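Local coordinates for CELL division control protein 6 (Pyrobaculum aerophilum, PDB 1FNN) that probably regulates DNA replication, and binds ADP and magnesium in an AAA+ ATPase module joined to a winged-helix domain, at residues Q24-L29 with T58-K63; A47-R52 with I188-Y193; L286-K291 with Y325-R330; F293-V298 with V379-I384. One frame throughout, in Å; residues are numbered along the deposited sequence.

Contact 1: Q24-L29 with T58-K63; sequences QQLQQL and TVTLRK. With MG (magnesium ion), chain C; ADP (adenosine-5'-diphosphate), chain D.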
# COMPACT_ATOMS: atom_id res chain seq x y z
N GLN A 24 -13.87 -9.17 -1.92
CA GLN A 24 -15.00 -8.37 -2.37
C GLN A 24 -14.73 -7.60 -3.63
O GLN A 24 -15.54 -7.60 -4.58
CB GLN A 24 -15.51 -7.45 -1.25
CG GLN A 24 -16.72 -6.63 -1.66
CD GLN A 24 -17.50 -6.11 -0.46
OE1 GLN A 24 -17.26 -6.49 0.69
NE2 GLN A 24 -18.46 -5.21 -0.70
N GLN A 25 -13.56 -6.92 -3.70
CA GLN A 25 -13.21 -6.17 -4.90
C GLN A 25 -12.99 -7.08 -6.13
O GLN A 25 -13.36 -6.71 -7.26
CB GLN A 25 -11.90 -5.39 -4.68
CG GLN A 25 -12.06 -4.21 -3.69
CD GLN A 25 -12.06 -4.62 -2.23
OE1 GLN A 25 -11.95 -5.77 -1.87
NE2 GLN A 25 -12.18 -3.64 -1.31
N LEU A 26 -12.45 -8.25 -5.88
CA LEU A 26 -12.19 -9.19 -6.97
C LEU A 26 -13.51 -9.77 -7.51
O LEU A 26 -13.79 -9.80 -8.71
CB LEU A 26 -11.30 -10.30 -6.48
CG LEU A 26 -10.90 -11.31 -7.60
CD1 LEU A 26 -10.01 -10.59 -8.61
CD2 LEU A 26 -10.20 -12.52 -7.01
N GLN A 27 -14.42 -10.05 -6.56
CA GLN A 27 -15.77 -10.45 -6.90
C GLN A 27 -16.49 -9.40 -7.73
O GLN A 27 -17.19 -9.79 -8.70
CB GLN A 27 -16.61 -10.86 -5.69
CG GLN A 27 -18.06 -11.17 -6.11
CD GLN A 27 -19.01 -11.32 -4.95
OE1 GLN A 27 -19.68 -10.35 -4.56
NE2 GLN A 27 -19.08 -12.53 -4.40
N GLN A 28 -16.42 -8.13 -7.35
CA GLN A 28 -17.02 -7.03 -8.05
C GLN A 28 -16.50 -6.92 -9.48
O GLN A 28 -17.18 -6.47 -10.42
CB GLN A 28 -16.80 -5.67 -7.32
CG GLN A 28 -17.75 -5.49 -6.12
CD GLN A 28 -17.32 -4.32 -5.22
OE1 GLN A 28 -17.49 -3.14 -5.50
NE2 GLN A 28 -16.71 -4.62 -4.07
N LEU A 29 -15.18 -7.06 -9.61
CA LEU A 29 -14.52 -7.04 -10.89
C LEU A 29 -15.02 -8.23 -11.71
O LEU A 29 -15.23 -8.10 -12.92
CB LEU A 29 -13.00 -7.16 -10.74
CG LEU A 29 -12.17 -5.87 -10.76
CD1 LEU A 29 -10.68 -6.23 -10.69
CD2 LEU A 29 -12.43 -5.02 -11.99
N THR A 58 -3.78 -2.56 -8.36
CA THR A 58 -3.08 -3.21 -9.47
C THR A 58 -3.04 -4.70 -9.28
O THR A 58 -3.36 -5.46 -10.22
CB THR A 58 -1.63 -2.70 -9.60
OG1 THR A 58 -1.74 -1.31 -9.92
CG2 THR A 58 -0.85 -3.42 -10.72
N VAL A 59 -2.72 -5.14 -8.05
CA VAL A 59 -2.62 -6.57 -7.83
C VAL A 59 -3.98 -7.25 -8.02
O VAL A 59 -4.02 -8.39 -8.51
CB VAL A 59 -2.00 -7.00 -6.49
CG1 VAL A 59 -2.93 -6.92 -5.30
CG2 VAL A 59 -1.45 -8.43 -6.63
N THR A 60 -5.04 -6.59 -7.57
CA THR A 60 -6.39 -7.17 -7.71
C THR A 60 -6.78 -7.38 -9.18
O THR A 60 -7.27 -8.43 -9.61
CB THR A 60 -7.41 -6.31 -6.95
OG1 THR A 60 -7.13 -6.51 -5.53
CG2 THR A 60 -8.83 -6.76 -7.26
N LEU A 61 -6.51 -6.37 -9.98
CA LEU A 61 -6.72 -6.44 -11.43
C LEU A 61 -5.84 -7.50 -12.10
O LEU A 61 -6.27 -8.27 -12.97
CB LEU A 61 -6.27 -5.10 -11.96
CG LEU A 61 -7.27 -4.03 -12.33
CD1 LEU A 61 -6.44 -2.79 -12.65
CD2 LEU A 61 -8.16 -4.55 -13.44
N ARG A 62 -4.58 -7.64 -11.67
CA ARG A 62 -3.70 -8.65 -12.23
C ARG A 62 -4.21 -10.04 -11.89
O ARG A 62 -4.11 -10.98 -12.69
CB ARG A 62 -2.22 -8.47 -11.79
CG ARG A 62 -1.68 -7.20 -12.50
CD ARG A 62 -0.18 -7.31 -12.60
NE ARG A 62 0.49 -6.29 -13.34
CZ ARG A 62 0.62 -5.98 -14.62
NH1 ARG A 62 0.08 -6.65 -15.63
NH2 ARG A 62 1.36 -4.91 -14.93
N LYS A 63 -4.76 -10.19 -10.68
CA LYS A 63 -5.29 -11.47 -10.26
C LYS A 63 -6.54 -11.82 -11.09
O LYS A 63 -6.73 -13.01 -11.45
CB LYS A 63 -5.65 -11.47 -8.79
CG LYS A 63 -6.45 -12.68 -8.34
CD LYS A 63 -5.60 -13.94 -8.30
CE LYS A 63 -4.30 -13.86 -7.56
NZ LYS A 63 -3.54 -15.17 -7.53
MG MG C . -1.11 0.26 -8.64
PB ADP D . -1.90 -0.29 -5.59
O1B ADP D . -2.05 -0.28 -7.10
O2B ADP D . -3.14 -0.19 -4.89
O3B ADP D . -1.06 0.88 -5.38
PA ADP D . -0.63 -2.81 -5.27
O1A ADP D . -1.58 -3.60 -6.07
O2A ADP D . 0.62 -2.58 -6.00
O3A ADP D . -1.27 -1.48 -4.84
O5' ADP D . -0.21 -3.58 -3.89
C5' ADP D . 0.94 -3.08 -3.24
C4' ADP D . 1.75 -4.31 -2.78
O4' ADP D . 0.95 -5.04 -1.87
C3' ADP D . 2.09 -5.30 -3.89
O3' ADP D . 3.31 -5.93 -3.55
C2' ADP D . 0.89 -6.18 -3.83
O2' ADP D . 1.14 -7.48 -4.38
C1' ADP D . 0.71 -6.32 -2.31
N9 ADP D . -0.66 -6.55 -2.06
C8 ADP D . -1.64 -5.59 -2.03
N7 ADP D . -2.78 -5.99 -1.54
C5 ADP D . -2.52 -7.31 -1.21
C6 ADP D . -3.33 -8.32 -0.66
N6 ADP D . -4.60 -8.09 -0.37
N1 ADP D . -2.80 -9.53 -0.48
C2 ADP D . -1.54 -9.74 -0.83
N3 ADP D . -0.66 -8.89 -1.36
C4 ADP D . -1.24 -7.67 -1.53
O HOH W 1 -2.67 1.42 -9.34
O HOH W 2 0.12 0.92 -10.18
O HOH W 3 -0.31 2.01 -7.55
O HOH W 4 0.75 -0.90 -8.28
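Gln25 carries the one flat group among the touching side chains; the amide leads away from segment 58-63, its NE2 hydrogen-bonding Arg189 O, and Gln25 CB meets Thr60 instead, 4.2 Å from Thr60 CG2. The other side chains meet mainly through carbon, though one methyl touches a backbone carbonyl. Thr60 keeps OG1 beside its own backbone N (chi1 -71°), where it bonds to Gly56 O one turn back, and this leaves CG2 facing helix 23-38, with Leu29 CD1 at 3.9 Å. Leu29 CD1 also lies 4.0 Å from Leu61 CA. Leu26 stretches CG anti to its backbone N (chi1 -176°), and CD1 comes within 3.6 Å of Thr60 O; its CD2 crosses the Lys63 chain at CG, 4.0 Å away. Bends at chi2 and chi3 carry Lys63 NZ off to a salt bridge with Glu66. No hydrogen bond joins the segments, whose axes approach to 9.8 Å at a crossing angle of -49°. Helix 57-68 follows the Walker A P-loop and its start holds the nucleotide: Val59 N donates to ADP O1A at 2.8 Å, Thr58 N donates to ADP O1B, and Thr58 OG1, hydrogen-bonded to Asp132, binds magnesium at 2.1 Å. The helix pair packs through Gln25 and Leu29 on Ile188 of strand 187-189, through Leu29 and Leu61 on Leu49 of strand 46-50, and through Thr58 and Arg62 on strand 75-80.

Contact 2: A47-R52 with I188-Y193; sequences ATLLGR and IRFSPY. With ADP (adenosine-5'-diphosphate), chain D.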
# COMPACT_ATOMS: atom_id res chain seq x y z
N ALA A 47 -15.17 -0.13 -15.40
CA ALA A 47 -15.13 0.08 -13.95
C ALA A 47 -14.03 1.12 -13.63
O ALA A 47 -13.07 1.27 -14.38
CB ALA A 47 -14.75 -1.20 -13.24
N THR A 48 -14.11 1.72 -12.45
CA THR A 48 -13.11 2.64 -11.94
C THR A 48 -12.69 2.11 -10.58
O THR A 48 -13.61 1.75 -9.84
CB THR A 48 -13.66 4.07 -11.77
OG1 THR A 48 -14.07 4.57 -13.04
CG2 THR A 48 -12.60 5.01 -11.22
N LEU A 49 -11.40 1.89 -10.38
CA LEU A 49 -10.89 1.38 -9.11
C LEU A 49 -10.29 2.57 -8.33
O LEU A 49 -9.46 3.29 -8.91
CB LEU A 49 -9.79 0.33 -9.34
CG LEU A 49 -10.10 -0.82 -10.33
CD1 LEU A 49 -8.97 -1.85 -10.25
CD2 LEU A 49 -11.45 -1.50 -10.10
N LEU A 50 -10.74 2.80 -7.09
CA LEU A 50 -10.25 4.00 -6.37
C LEU A 50 -9.74 3.59 -5.00
O LEU A 50 -10.35 2.82 -4.26
CB LEU A 50 -11.38 5.04 -6.18
CG LEU A 50 -12.04 5.59 -7.43
CD1 LEU A 50 -13.20 6.54 -7.07
CD2 LEU A 50 -11.02 6.34 -8.29
N GLY A 51 -8.59 4.18 -4.64
CA GLY A 51 -8.00 3.86 -3.35
C GLY A 51 -6.61 4.48 -3.29
O GLY A 51 -6.01 4.67 -4.36
N ARG A 52 -6.12 4.69 -2.06
CA ARG A 52 -4.78 5.30 -1.96
C ARG A 52 -3.72 4.29 -2.43
O ARG A 52 -3.97 3.10 -2.60
CB ARG A 52 -4.50 5.71 -0.51
CG ARG A 52 -4.49 4.58 0.50
CD ARG A 52 -3.29 4.64 1.44
NE ARG A 52 -2.03 4.95 0.74
CZ ARG A 52 -0.89 5.23 1.34
NH1 ARG A 52 -0.91 5.22 2.67
NH2 ARG A 52 0.24 5.51 0.70
N ILE A 188 -15.21 0.69 -7.83
CA ILE A 188 -14.83 -0.31 -6.83
C ILE A 188 -13.78 0.36 -5.93
O ILE A 188 -12.81 0.92 -6.46
CB ILE A 188 -14.23 -1.55 -7.53
CG1 ILE A 188 -15.23 -2.20 -8.51
CG2 ILE A 188 -13.81 -2.56 -6.45
CD1 ILE A 188 -14.56 -3.37 -9.26
N ARG A 189 -14.04 0.38 -4.63
CA ARG A 189 -13.23 1.12 -3.69
C ARG A 189 -12.36 0.17 -2.88
O ARG A 189 -12.76 -0.92 -2.54
CB ARG A 189 -14.11 1.91 -2.67
CG ARG A 189 -14.97 2.92 -3.44
CD ARG A 189 -15.70 3.94 -2.55
NE ARG A 189 -16.41 4.89 -3.41
CZ ARG A 189 -15.87 6.03 -3.83
NH1 ARG A 189 -14.64 6.37 -3.48
NH2 ARG A 189 -16.59 6.84 -4.61
N PHE A 190 -11.11 0.57 -2.70
CA PHE A 190 -10.10 -0.22 -2.00
C PHE A 190 -9.67 0.65 -0.79
O PHE A 190 -9.05 1.68 -1.02
CB PHE A 190 -8.87 -0.38 -2.91
CG PHE A 190 -9.18 -1.22 -4.13
CD1 PHE A 190 -10.04 -0.77 -5.14
CD2 PHE A 190 -8.57 -2.47 -4.24
CE1 PHE A 190 -10.28 -1.60 -6.25
CE2 PHE A 190 -8.80 -3.28 -5.33
CZ PHE A 190 -9.66 -2.82 -6.31
N SER A 191 -10.16 0.29 0.38
CA SER A 191 -9.89 1.17 1.55
C SER A 191 -8.55 0.81 2.18
O SER A 191 -7.96 -0.22 1.84
CB SER A 191 -11.02 0.96 2.55
OG SER A 191 -10.72 -0.28 3.18
N PRO A 192 -7.95 1.77 2.87
CA PRO A 192 -6.65 1.58 3.49
C PRO A 192 -6.72 0.29 4.29
O PRO A 192 -7.78 0.02 4.86
CB PRO A 192 -6.48 2.82 4.37
CG PRO A 192 -7.31 3.86 3.66
CD PRO A 192 -8.56 3.09 3.26
N TYR A 193 -5.67 -0.54 4.25
CA TYR A 193 -5.75 -1.76 5.04
C TYR A 193 -5.60 -1.41 6.54
O TYR A 193 -4.76 -0.58 6.91
CB TYR A 193 -4.64 -2.74 4.71
CG TYR A 193 -4.76 -3.36 3.32
CD1 TYR A 193 -3.89 -3.02 2.28
CD2 TYR A 193 -5.76 -4.30 3.07
CE1 TYR A 193 -4.00 -3.60 1.01
CE2 TYR A 193 -5.89 -4.88 1.82
CZ TYR A 193 -5.00 -4.52 0.81
OH TYR A 193 -5.18 -5.14 -0.42
PB ADP D . -1.90 -0.29 -5.59
O1B ADP D . -2.05 -0.28 -7.10
O2B ADP D . -3.14 -0.19 -4.89
O3B ADP D . -1.06 0.88 -5.38
PA ADP D . -0.63 -2.81 -5.27
O1A ADP D . -1.58 -3.60 -6.07
O2A ADP D . 0.62 -2.58 -6.00
O3A ADP D . -1.27 -1.48 -4.84
O5' ADP D . -0.21 -3.58 -3.89
C5' ADP D . 0.94 -3.08 -3.24
C4' ADP D . 1.75 -4.31 -2.78
O4' ADP D . 0.95 -5.04 -1.87
C3' ADP D . 2.09 -5.30 -3.89
O3' ADP D . 3.31 -5.93 -3.55
C2' ADP D . 0.89 -6.18 -3.83
O2' ADP D . 1.14 -7.48 -4.38
C1' ADP D . 0.71 -6.32 -2.31
N9 ADP D . -0.66 -6.55 -2.06
C8 ADP D . -1.64 -5.59 -2.03
N7 ADP D . -2.78 -5.99 -1.54
C5 ADP D . -2.52 -7.31 -1.21
C6 ADP D . -3.33 -8.32 -0.66
N6 ADP D . -4.60 -8.09 -0.37
N1 ADP D . -2.80 -9.53 -0.48
C2 ADP D . -1.54 -9.74 -0.83
N3 ADP D . -0.66 -8.89 -1.36
C4 ADP D . -1.24 -7.67 -1.53
O HOH W 5 -7.90 4.03 0.07
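Leu50 O is approached by three groups of segment 188-193: Phe190 N donates to it at 2.8 Å, Arg189 CA brings a C-H to 3.4 Å, and the Phe190 ring meets it with its edge, near the ring plane. Ile188 O is gripped in a like way by Leu50 N (2.9 Å) and a C-H from Leu49 CA, and Ile188 N closes the ladder on Thr48 O. Beyond Gly51 the direct pairing lapses and a water takes over, accepting from Arg52 N and donating to Phe190 O at 2.8 Å. On one face of the sheet Leu49 and Ile188 run side by side, CD2 to CD1 3.7 Å. Phe190 holds CG anti to its carbonyl carbon (chi1 -67°), and with this torsion the ring lies with CE1 3.7 Å from Leu49 CB. On the other face, Leu50 CD1 lies alongside the extended Arg189, whose guanidinium pairs with Asp169. Past the strand, Tyr193 OH accepts a hydrogen bond from the adenine N6 of ADP at 3.0 Å (160° at the hydrogen). The parallel bridges place strand 187-189 at the edge of the five-stranded sheet, next to strand 46-50, which runs into the P-loop; the whole sheet has the 5-1-4-3-2 order of AAA+ ATPases.

Contact 3: L286-K291 with Y325-R330; sequences LPLHEK and YGERPR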
# COMPACT_ATOMS: atom_id res chain seq x y z
N LEU A 286 6.63 17.52 24.73
CA LEU A 286 6.02 16.66 25.73
C LEU A 286 6.32 17.28 27.11
O LEU A 286 7.47 17.65 27.39
CB LEU A 286 6.59 15.23 25.67
CG LEU A 286 6.50 14.61 24.24
CD1 LEU A 286 7.08 13.21 24.21
CD2 LEU A 286 5.08 14.64 23.68
N PRO A 287 5.40 17.06 28.03
CA PRO A 287 5.63 17.37 29.43
C PRO A 287 6.79 16.56 29.94
O PRO A 287 6.95 15.39 29.47
CB PRO A 287 4.38 16.86 30.14
CG PRO A 287 3.31 16.97 29.10
CD PRO A 287 3.98 16.69 27.77
N LEU A 288 7.46 17.04 30.99
CA LEU A 288 8.54 16.32 31.61
C LEU A 288 8.28 14.84 31.87
O LEU A 288 9.09 13.97 31.57
CB LEU A 288 8.97 16.94 32.97
CG LEU A 288 10.07 16.26 33.75
CD1 LEU A 288 11.37 16.18 32.96
CD2 LEU A 288 10.36 16.98 35.09
N HIS A 289 7.26 14.48 32.64
CA HIS A 289 6.99 13.12 33.02
C HIS A 289 6.61 12.22 31.81
O HIS A 289 6.74 11.03 31.95
CB HIS A 289 5.92 13.07 34.13
CG HIS A 289 6.72 13.28 35.40
ND1 HIS A 289 7.25 12.24 36.13
CD2 HIS A 289 7.06 14.43 36.05
CE1 HIS A 289 7.89 12.73 37.18
NE2 HIS A 289 7.79 14.05 37.15
N GLU A 290 6.03 12.76 30.77
CA GLU A 290 5.77 12.01 29.53
C GLU A 290 7.09 11.69 28.83
O GLU A 290 7.24 10.61 28.26
CB GLU A 290 4.84 12.80 28.61
CG GLU A 290 4.45 12.04 27.32
CD GLU A 290 3.28 12.67 26.60
OE1 GLU A 290 3.02 12.32 25.43
OE2 GLU A 290 2.58 13.55 27.18
N LYS A 291 8.07 12.61 28.82
CA LYS A 291 9.43 12.34 28.41
C LYS A 291 10.07 11.24 29.22
O LYS A 291 10.67 10.30 28.69
CB LYS A 291 10.41 13.54 28.49
CG LYS A 291 10.05 14.66 27.50
CD LYS A 291 11.21 15.65 27.52
CE LYS A 291 11.20 16.71 26.46
NZ LYS A 291 10.22 17.80 26.73
N TYR A 325 16.68 10.53 37.91
CA TYR A 325 16.68 11.95 37.57
C TYR A 325 16.20 12.83 38.76
O TYR A 325 15.88 13.99 38.54
CB TYR A 325 15.78 12.22 36.36
CG TYR A 325 16.55 11.88 35.06
CD1 TYR A 325 16.45 10.61 34.52
CD2 TYR A 325 17.33 12.82 34.44
CE1 TYR A 325 17.13 10.28 33.36
CE2 TYR A 325 18.02 12.52 33.29
CZ TYR A 325 17.91 11.24 32.75
OH TYR A 325 18.60 10.95 31.60
N GLY A 326 16.04 12.22 39.92
CA GLY A 326 15.66 12.95 41.13
C GLY A 326 14.21 13.37 41.20
O GLY A 326 13.88 14.44 41.76
N GLU A 327 13.32 12.62 40.54
CA GLU A 327 11.94 13.03 40.40
C GLU A 327 11.05 12.02 41.09
O GLU A 327 11.40 10.83 41.11
CB GLU A 327 11.50 13.08 38.92
CG GLU A 327 11.98 14.30 38.16
CD GLU A 327 11.16 15.54 38.52
OE1 GLU A 327 9.95 15.41 38.80
OE2 GLU A 327 11.74 16.63 38.52
N ARG A 328 9.88 12.44 41.58
CA ARG A 328 8.97 11.47 42.20
C ARG A 328 8.10 10.98 41.03
O ARG A 328 7.66 11.84 40.25
CB ARG A 328 8.01 12.11 43.20
CG ARG A 328 8.51 13.48 43.61
CD ARG A 328 8.99 13.63 45.03
NE ARG A 328 8.01 14.36 45.79
CZ ARG A 328 8.03 15.19 46.81
NH1 ARG A 328 9.11 15.59 47.44
NH2 ARG A 328 6.85 15.65 47.21
N PRO A 329 7.77 9.71 41.04
CA PRO A 329 6.99 9.15 39.94
C PRO A 329 5.53 9.55 40.03
O PRO A 329 5.01 9.58 41.15
CB PRO A 329 7.16 7.65 40.11
CG PRO A 329 7.41 7.49 41.59
CD PRO A 329 8.20 8.69 42.02
N ARG A 330 4.90 9.84 38.90
CA ARG A 330 3.50 10.11 38.83
C ARG A 330 2.76 8.78 38.99
O ARG A 330 3.33 7.70 38.85
CB ARG A 330 3.05 10.81 37.54
CG ARG A 330 3.75 12.15 37.34
CD ARG A 330 3.28 13.13 38.46
NE ARG A 330 4.06 14.37 38.37
CZ ARG A 330 3.78 15.33 37.51
NH1 ARG A 330 4.53 16.43 37.48
NH2 ARG A 330 2.75 15.26 36.67
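Glu327 folds back at chi2 (-76°), bringing its carboxylate to His289, and Arg330, also bent at chi2, lays its chain over the same imidazole. His289 NE2 donates to Glu327 OE1 at 3.0 Å, with a bent 147° at the hydrogen. The oxygen sits near the ring's edge, yet the donor arrives from above the carboxylate plane. Over one face of the ring Arg330 CG makes a CH-pi contact, 3.9 Å from the centroid; farther along, His289 CD2 lies over one face of the guanidinium, toward its rim and 3.5 Å from Arg330 NH1, with the planes 33° apart. Arg328 O approaches His289 CE1 to 3.2 Å, and Leu288 CD2 rests 3.7 Å from Glu327 OE2. The loop leaves helix 311-324 through a Schellman motif with Gly326 as its C-prime residue, and passes the first turn of helix 288-304 within the winged-helix domain. His289 ND1 is hydrogen-bonded to Tyr318 OH, which also bonds Arg330 N. Both imidazole nitrogens are therefore engaged and the ring's rotation is fixed; the nearby carboxylate would tend to favour the imidazolium form, and the guanidinium would tend to oppose it.

Contact 4: F293-V298 with V379-I384; sequences FLLAIV and VITKLI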
# COMPACT_ATOMS: atom_id res chain seq x y z
N PHE A 293 8.52 8.95 30.99
CA PHE A 293 7.81 7.70 30.69
C PHE A 293 8.26 7.17 29.29
O PHE A 293 8.47 5.97 29.21
CB PHE A 293 6.32 8.00 30.63
CG PHE A 293 5.50 6.72 30.59
CD1 PHE A 293 5.65 5.74 31.54
CD2 PHE A 293 4.58 6.57 29.56
CE1 PHE A 293 4.90 4.58 31.50
CE2 PHE A 293 3.81 5.40 29.51
CZ PHE A 293 3.98 4.41 30.48
N LEU A 294 8.44 8.04 28.31
CA LEU A 294 8.91 7.55 27.01
C LEU A 294 10.31 7.00 27.14
O LEU A 294 10.61 5.85 26.73
CB LEU A 294 8.85 8.67 25.97
CG LEU A 294 9.43 8.31 24.58
CD1 LEU A 294 8.61 7.16 23.96
CD2 LEU A 294 9.37 9.55 23.69
N LEU A 295 11.19 7.72 27.90
CA LEU A 295 12.49 7.15 28.22
C LEU A 295 12.37 5.79 28.87
O LEU A 295 13.14 4.84 28.57
CB LEU A 295 13.36 8.05 29.14
CG LEU A 295 14.75 7.56 29.50
CD1 LEU A 295 15.54 7.17 28.22
CD2 LEU A 295 15.53 8.69 30.19
N ALA A 296 11.39 5.60 29.77
CA ALA A 296 11.27 4.33 30.44
C ALA A 296 10.91 3.20 29.41
O ALA A 296 11.19 2.02 29.66
CB ALA A 296 10.09 4.40 31.42
N ILE A 297 9.96 3.48 28.55
CA ILE A 297 9.51 2.50 27.53
C ILE A 297 10.73 2.15 26.69
O ILE A 297 11.03 0.99 26.42
CB ILE A 297 8.40 3.14 26.69
CG1 ILE A 297 7.11 3.32 27.51
CG2 ILE A 297 8.11 2.28 25.44
CD1 ILE A 297 6.10 4.21 26.78
N VAL A 298 11.49 3.11 26.21
CA VAL A 298 12.74 2.92 25.53
C VAL A 298 13.68 2.00 26.30
O VAL A 298 14.27 1.06 25.70
CB VAL A 298 13.46 4.22 25.19
CG1 VAL A 298 14.89 3.92 24.68
CG2 VAL A 298 12.71 5.06 24.16
N VAL A 379 18.32 11.38 22.13
CA VAL A 379 17.64 12.64 21.96
C VAL A 379 16.72 12.95 23.16
O VAL A 379 16.73 14.10 23.64
CB VAL A 379 16.78 12.72 20.69
CG1 VAL A 379 16.01 14.02 20.63
CG2 VAL A 379 17.66 12.57 19.44
N ILE A 380 16.07 11.92 23.67
CA ILE A 380 15.14 12.14 24.79
C ILE A 380 15.93 12.47 26.05
O ILE A 380 15.59 13.41 26.79
CB ILE A 380 14.24 10.93 25.09
CG1 ILE A 380 13.59 10.41 23.80
CG2 ILE A 380 13.08 11.42 26.01
CD1 ILE A 380 12.79 9.13 24.05
N THR A 381 17.02 11.75 26.27
CA THR A 381 17.92 12.02 27.40
C THR A 381 18.48 13.43 27.36
O THR A 381 18.51 14.16 28.39
CB THR A 381 19.04 10.98 27.38
OG1 THR A 381 18.47 9.71 27.75
CG2 THR A 381 20.16 11.22 28.38
N LYS A 382 18.91 13.87 26.18
CA LYS A 382 19.37 15.25 26.03
C LYS A 382 18.27 16.22 26.51
O LYS A 382 18.60 17.27 27.08
CB LYS A 382 19.70 15.58 24.59
CG LYS A 382 20.49 16.82 24.29
CD LYS A 382 19.95 17.65 23.14
CE LYS A 382 19.44 16.90 21.93
NZ LYS A 382 18.90 17.79 20.87
N LEU A 383 17.05 16.09 25.96
CA LEU A 383 15.96 16.98 26.30
C LEU A 383 15.60 16.95 27.79
O LEU A 383 15.30 18.00 28.33
CB LEU A 383 14.71 16.69 25.46
CG LEU A 383 14.95 16.79 23.94
CD1 LEU A 383 13.72 16.25 23.19
CD2 LEU A 383 15.24 18.21 23.49
N ILE A 384 15.58 15.79 28.41
CA ILE A 384 15.29 15.70 29.84
C ILE A 384 16.37 16.44 30.66
O ILE A 384 16.10 17.23 31.59
CB ILE A 384 15.21 14.25 30.26
CG1 ILE A 384 13.97 13.62 29.56
CG2 ILE A 384 15.14 14.14 31.79
CD1 ILE A 384 13.94 12.13 29.82
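Ile380 meets Leu294 at about a right angle, driving its CD1 methyl against the leucine branch point: CD1 lies 3.5 Å from both Leu294 CG and Leu294 CD2, closer than usual for carbon pairs. The same methyl faces Val298 tip to tip, with Ile380 CD1 4.1 Å from Val298 CG2, so residues one turn apart on helix 288-304 share one isoleucine end. Ile380 reaches them because CG1 stands anti to its carbonyl carbon (chi1 -48°) and the chain then runs on extended to CD1. Leu295 makes the other set of contacts. With CG anti to its backbone N (chi1 -178°), it crosses Thr381 and Ile384 obliquely: both methyls lie near Thr381 OG1, CD1 at 3.9 Å, while Leu295 CD2 also meets Ile384 CD1 at 3.8 Å. The threonine hydroxyl is bonded to Glu377 O within its own helix, so the leucine packs beside a polar atom that already has a partner. The short axes approach to 10.1 Å, with N-to-C directions 149° apart, an antiparallel but clearly inclined pair. This packs helix 373-387, near the C terminus, on helix 288-304 in the winged-helix region. Around them, Leu283 of helix 280-285 covers Leu294, Val321 of helix 311-324 covers Leu295, and Tyr325 covers Thr381 and Ile384. Across the two segments there is no hydrogen bond or ion pair; 233 Å² is buried, almost wholly by aliphatic groups, which is consistent with this part of the interface being held by van der Waals packing and the exclusion of water.

How the contacts relate
From the N terminus, contact 1 closes a short loop from helix 23-38 to helix 57-68. Contact 2 opens inside that loop, at strand 46-50, and closes far beyond it at 188-193, so the two cross. They also touch, through Thr60 on Phe190, and both reach ADP; together they bind two helices to the parallel sheet of the ATPase module. A second crossing pair follows. Contact 3 closes a loop from the start of helix 288-304 to the turn after helix 311-324, and contact 4 a longer one from the same helix to helix 373-387, with Lys291 packing on Leu383 and Ile384; they tie the C-terminal winged-helix region together. The centres of contacts 1 and 4 are about 46 Å apart.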